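Local coordinates for protein amidohydrolase (PDB 2I5G) that probably acts as a metal-dependent dipeptidase of peptidase family M19, a hydrolase built on a TIM-barrel-type fold, at residues G152-L157 / P175-H180; S223-Y228 / L282-V287. The protein carries 2 engineered substitutions. One frame throughout, in Å; residues are numbered along the deposited sequence.

Contact 1 (G152-L157 / P175-H180)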
loop_
_atom_site.group_PDB
_atom_site.type_symbol
_atom_site.label_atom_id
_atom_site.label_comp_id
_atom_site.label_asym_id
_atom_site.label_seq_id
_atom_site.Cartn_x
_atom_site.Cartn_y
_atom_site.Cartn_z
ATOM N N GLY A 152 -16.004 2.542 15.643
ATOM C CA GLY A 152 -15.670 3.456 16.717
ATOM C C GLY A 152 -14.189 3.672 16.971
ATOM O O GLY A 152 -13.748 3.631 18.117
ATOM N N ILE A 153 -13.413 3.887 15.913
ATOM C CA ILE A 153 -11.986 4.140 16.057
ATOM C C ILE A 153 -11.739 5.488 15.421
ATOM O O ILE A 153 -12.050 5.690 14.256
ATOM C CB ILE A 153 -11.125 3.089 15.335
ATOM C CG1 ILE A 153 -11.186 1.756 16.092
ATOM C CG2 ILE A 153 -9.690 3.586 15.226
ATOM C CD1 ILE A 153 -10.363 0.647 15.463
HETATM N N MSE A 154 -11.179 6.411 16.190
HETATM C CA MSE A 154 -10.920 7.750 15.693
HETATM C C MSE A 154 -9.810 7.830 14.654
HETATM O O MSE A 154 -8.767 7.182 14.787
HETATM C CB MSE A 154 -10.599 8.667 16.867
HETATM C CG MSE A 154 -10.246 10.078 16.463
HETATM SE SE MSE A 154 -10.300 11.281 17.968
HETATM C CE MSE A 154 -10.854 12.873 17.017
ATOM N N CYS A 155 -10.051 8.635 13.621
ATOM C CA CYS A 155 -9.098 8.845 12.533
ATOM C C CYS A 155 -8.084 9.915 12.919
ATOM O O CYS A 155 -8.454 11.022 13.316
ATOM C CB CYS A 155 -9.829 9.287 11.268
ATOM S SG CYS A 155 -10.996 8.082 10.587
ATOM N N ASP A 156 -6.806 9.576 12.800
ATOM C CA ASP A 156 -5.724 10.494 13.135
ATOM C C ASP A 156 -4.995 10.846 11.841
ATOM O O ASP A 156 -4.838 9.994 10.956
ATOM C CB ASP A 156 -4.776 9.831 14.144
ATOM C CG ASP A 156 -3.651 10.752 14.592
ATOM O OD1 ASP A 156 -3.917 11.951 14.833
ATOM O OD2 ASP A 156 -2.505 10.270 14.720
ATOM N N LEU A 157 -4.552 12.101 11.731
ATOM C CA LEU A 157 -3.888 12.564 10.519
ATOM C C LEU A 157 -2.600 13.350 10.713
ATOM O O LEU A 157 -2.127 13.998 9.778
ATOM C CB LEU A 157 -4.858 13.418 9.710
ATOM C CG LEU A 157 -6.203 12.787 9.345
ATOM C CD1 LEU A 157 -7.150 13.884 8.909
ATOM C CD2 LEU A 157 -6.029 11.736 8.254
ATOM N N PRO A 175 -15.722 13.218 14.117
ATOM C CA PRO A 175 -14.545 14.080 14.199
ATOM C C PRO A 175 -13.238 13.312 14.022
ATOM O O PRO A 175 -13.103 12.186 14.499
ATOM C CB PRO A 175 -14.665 14.687 15.593
ATOM C CG PRO A 175 -16.142 14.747 15.803
ATOM C CD PRO A 175 -16.594 13.409 15.289
ATOM N N VAL A 176 -12.288 13.912 13.315
ATOM C CA VAL A 176 -10.976 13.301 13.131
ATOM C C VAL A 176 -9.994 14.203 13.878
ATOM O O VAL A 176 -10.391 15.233 14.430
ATOM C CB VAL A 176 -10.584 13.205 11.649
ATOM C CG1 VAL A 176 -11.571 12.298 10.915
ATOM C CG2 VAL A 176 -10.551 14.584 11.030
ATOM N N CYS A 177 -8.719 13.844 13.901
ATOM C CA CYS A 177 -7.781 14.668 14.646
ATOM C C CYS A 177 -6.350 14.637 14.151
ATOM O O CYS A 177 -5.971 13.790 13.338
ATOM C CB CYS A 177 -7.770 14.219 16.105
ATOM S SG CYS A 177 -7.071 12.535 16.316
ATOM N N TYR A 178 -5.578 15.595 14.655
ATOM C CA TYR A 178 -4.149 15.697 14.399
ATOM C C TYR A 178 -3.640 15.549 15.829
ATOM O O TYR A 178 -3.282 16.537 16.470
ATOM C CB TYR A 178 -3.744 17.073 13.869
ATOM C CG TYR A 178 -4.093 17.357 12.424
ATOM C CD1 TYR A 178 -3.877 16.404 11.429
ATOM C CD2 TYR A 178 -4.604 18.600 12.046
ATOM C CE1 TYR A 178 -4.164 16.680 10.092
ATOM C CE2 TYR A 178 -4.892 18.888 10.716
ATOM C CZ TYR A 178 -4.669 17.925 9.744
ATOM O OH TYR A 178 -4.950 18.212 8.428
ATOM N N SER A 179 -3.652 14.314 16.331
ATOM C CA SER A 179 -3.227 14.010 17.695
ATOM C C SER A 179 -1.975 14.748 18.140
ATOM O O SER A 179 -1.874 15.149 19.296
ATOM C CB SER A 179 -3.009 12.499 17.861
ATOM O OG SER A 179 -1.947 12.034 17.045
ATOM N N HIS A 180 -1.024 14.930 17.229
ATOM C CA HIS A 180 0.212 15.620 17.572
ATOM C C HIS A 180 0.859 16.352 16.398
ATOM O O HIS A 180 1.443 15.734 15.509
ATOM C CB HIS A 180 1.215 14.629 18.189
ATOM C CG HIS A 180 1.599 13.493 17.287
ATOM N ND1 HIS A 180 0.708 12.522 16.882
ATOM C CD2 HIS A 180 2.789 13.163 16.729
ATOM C CE1 HIS A 180 1.332 11.645 16.114
ATOM N NE2 HIS A 180 2.596 12.010 16.007
HETATM O O HOH W 1 -12.740 9.392 13.438
#
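Pro175 meets the selenomethionine Met154 at the entry to a parallel strand pair: Met154 lays its methyl group CE against Pro175 O and the CB of Cys177, while helix 304-323 touches it through Trp315 and Val318. Water 1 joins the same proline to the next residue, accepting from Cys155 N (2.8 Å) and donating to Pro175 O (3.0 Å). Val176 turns its CG1 to the CB of Cys155 at 3.5 Å; its other branch, CG2, meets Leu157 CD1 where the two side chains run at a slant to each other, and Ile169 of helix 162-171 packs on both side chains. Cys177 then makes the single bridge, with both of its backbone groups directed to the neighbours of Asp156: Cys177 N donates to Cys155 O at 2.9 Å, and Leu157 N donates to Cys177 O at 2.7 Å. At Tyr178 the ring swings back to Leu157, and its CE1 lies 3.4 Å from Leu157 CB. Ser179, where the chain turns a corner, is gripped by Asp156. The Asp156 carboxylate extends opposite its own amide (chi1 -177°), which carries OD1 to Ser179 N, 2.8 Å away in a bond of 159° at the hydrogen. Ser179 OG sits beside both carboxylate oxygens, each a weak and unsettled partner, and is hydrogen-bonded to His180 ND1 (2.7 Å), either being able to donate. His180 NE2 is in turn bonded to His159. This β-α-β unit, strand 154-156, helix 162-171 and strand 177-181, belongs to a barrel-type core. A buried carboxylate accepting a main-chain amide probably holds the corner at Ser179, and the hydroxyl beside it may help to position His180, at the C-terminal ends of the strands, where TIM-barrel enzymes generally place their active sites.

Contact 2 (S223-Y228 / L282-V287)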
loop_
_atom_site.group_PDB
_atom_site.type_symbol
_atom_site.label_atom_id
_atom_site.label_comp_id
_atom_site.label_asym_id
_atom_site.label_seq_id
_atom_site.Cartn_x
_atom_site.Cartn_y
_atom_site.Cartn_z
ATOM N N SER A 223 14.210 25.592 22.508
ATOM C CA SER A 223 12.864 25.912 22.943
ATOM C C SER A 223 12.690 25.666 24.442
ATOM O O SER A 223 13.414 24.869 25.046
ATOM C CB SER A 223 11.857 25.075 22.153
ATOM O OG SER A 223 11.991 25.302 20.760
ATOM N N THR A 224 11.731 26.367 25.035
ATOM C CA THR A 224 11.441 26.227 26.452
ATOM C C THR A 224 9.960 25.918 26.626
ATOM O O THR A 224 9.177 25.992 25.676
ATOM C CB THR A 224 11.766 27.514 27.226
ATOM O OG1 THR A 224 10.830 28.539 26.874
ATOM C CG2 THR A 224 13.169 27.987 26.889
ATOM N N ILE A 225 9.584 25.577 27.851
ATOM C CA ILE A 225 8.207 25.243 28.165
ATOM C C ILE A 225 7.282 26.346 27.637
ATOM O O ILE A 225 6.183 26.070 27.160
ATOM C CB ILE A 225 8.071 25.018 29.714
ATOM C CG1 ILE A 225 7.102 23.868 29.999
ATOM C CG2 ILE A 225 7.655 26.295 30.417
ATOM C CD1 ILE A 225 5.692 24.129 29.602
ATOM N N ASP A 226 7.754 27.589 27.687
ATOM C CA ASP A 226 6.988 28.749 27.214
ATOM C C ASP A 226 6.793 28.777 25.704
ATOM O O ASP A 226 5.753 29.213 25.220
ATOM C CB ASP A 226 7.674 30.045 27.638
ATOM C CG ASP A 226 7.487 30.349 29.106
ATOM O OD1 ASP A 226 6.365 30.738 29.487
ATOM O OD2 ASP A 226 8.459 30.192 29.877
ATOM N N ASP A 227 7.798 28.330 24.960
ATOM C CA ASP A 227 7.705 28.305 23.506
ATOM C C ASP A 227 6.624 27.322 23.087
ATOM O O ASP A 227 6.054 27.427 22.003
ATOM C CB ASP A 227 9.047 27.898 22.897
ATOM C CG ASP A 227 10.108 28.969 23.063
ATOM O OD1 ASP A 227 9.941 30.066 22.488
ATOM O OD2 ASP A 227 11.104 28.716 23.771
ATOM N N TYR A 228 6.346 26.366 23.962
ATOM C CA TYR A 228 5.326 25.358 23.710
ATOM C C TYR A 228 3.956 26.004 23.927
ATOM O O TYR A 228 3.061 25.878 23.092
ATOM C CB TYR A 228 5.547 24.175 24.656
ATOM C CG TYR A 228 4.611 23.003 24.483
ATOM C CD1 TYR A 228 4.136 22.637 23.221
ATOM C CD2 TYR A 228 4.260 22.208 25.576
ATOM C CE1 TYR A 228 3.341 21.503 23.052
ATOM C CE2 TYR A 228 3.470 21.073 25.419
ATOM C CZ TYR A 228 3.017 20.723 24.153
ATOM O OH TYR A 228 2.274 19.574 23.992
ATOM N N LEU A 282 12.789 22.898 27.475
ATOM C CA LEU A 282 13.205 22.974 28.867
ATOM C C LEU A 282 12.006 23.321 29.734
ATOM O O LEU A 282 11.289 24.282 29.463
ATOM C CB LEU A 282 14.301 24.027 29.030
ATOM C CG LEU A 282 14.777 24.327 30.453
ATOM C CD1 LEU A 282 15.268 23.063 31.152
ATOM C CD2 LEU A 282 15.885 25.366 30.376
ATOM N N GLY A 283 11.790 22.526 30.774
ATOM C CA GLY A 283 10.662 22.754 31.650
ATOM C C GLY A 283 9.693 21.591 31.542
ATOM O O GLY A 283 8.789 21.438 32.371
ATOM N N ILE A 284 9.870 20.771 30.510
ATOM C CA ILE A 284 9.017 19.603 30.312
ATOM C C ILE A 284 9.730 18.545 29.469
ATOM O O ILE A 284 9.259 18.148 28.407
ATOM C CB ILE A 284 7.659 20.004 29.664
ATOM C CG1 ILE A 284 6.714 18.800 29.678
ATOM C CG2 ILE A 284 7.875 20.556 28.255
ATOM C CD1 ILE A 284 5.289 19.128 29.306
ATOM N N ARG A 285 10.880 18.096 29.971
ATOM C CA ARG A 285 11.708 17.090 29.311
ATOM C C ARG A 285 11.258 15.658 29.623
ATOM O O ARG A 285 11.593 14.726 28.894
ATOM C CB ARG A 285 13.169 17.260 29.738
ATOM C CG ARG A 285 13.814 18.552 29.300
ATOM C CD ARG A 285 14.556 18.375 27.986
ATOM N NE ARG A 285 15.254 19.595 27.570
ATOM C CZ ARG A 285 16.222 20.192 28.264
ATOM N NH1 ARG A 285 16.622 19.696 29.426
ATOM N NH2 ARG A 285 16.808 21.282 27.784
ATOM N N THR A 286 10.524 15.480 30.713
ATOM C CA THR A 286 10.034 14.157 31.090
ATOM C C THR A 286 8.543 14.187 31.420
ATOM O O THR A 286 7.993 15.219 31.813
ATOM C CB THR A 286 10.783 13.592 32.318
ATOM O OG1 THR A 286 10.621 14.479 33.429
ATOM C CG2 THR A 286 12.256 13.421 32.018
ATOM N N VAL A 287 7.894 13.043 31.253
ATOM C CA VAL A 287 6.473 12.928 31.524
ATOM C C VAL A 287 6.163 13.424 32.931
ATOM O O VAL A 287 5.193 14.151 33.143
ATOM C CB VAL A 287 6.013 11.465 31.381
ATOM C CG1 VAL A 287 4.512 11.361 31.608
ATOM C CG2 VAL A 287 6.374 10.948 29.996
#
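A capping box starts helix 225-239, and there Thr224 and Ile225 meet Leu282 and Gly283 of a long loop. Thr224 is the N-cap: its OG1, held between its own backbone N and carbonyl carbon (chi1 70°), accepts a weak bond from Asp226 N. Asp227 answers with one oxygen, OD2, which takes Thr224 N at 2.7 Å through the lone pair turned away from OD1, and Thr224 OG1 at 3.1 Å from above the carboxylate plane. The loop attaches to this cap by a single bridge of parallel type. Leu282 N donates to Ser223 O (3.2 Å, 164° at the hydrogen), and Leu282 O accepts from Ile225 N at 2.7 Å, an amide of the first helical turn. Beside the bridge, Gly283 lets Ile225 lie directly on the loop backbone, with Ile225 CG1 3.8 Å from Gly283 C. The same CG1 meets the branch methyl CG2 of Ile284 at 3.8 Å. Further along, Ile284 and Tyr228 both touch Met212, and Tyr228 OH is bonded to Val210 O at the end of strand 207-210. Helix 291-299 borders the helix start, Leu293 and Thr296 packing on Ile225, while Asp226 forms a salt bridge with Arg300 just beyond that helix.

Coming from the N terminus, the chain first closes contact 1: strand 154-156 leads through helix 162-171 and, with 17 residues between the two segments, the next strand is laid beside it. This ties the sheet containing strand 154-156 to the one that begins with strand 177-181 in the barrel-like core. The chain then passes through strand 207-210 before contact 2 opens at the start of helix 225-239. The 53 residues between 223-228 and 282-287 include strand 244-246 and helix 256-263, so this closure is far longer. The contacts follow in series, neither nesting nor crossing. Their centres are about 25 Å apart and their nearest atoms about 8 Å: contact 1 lies near the middle, contact 2 further out, tying a helix start to a loop.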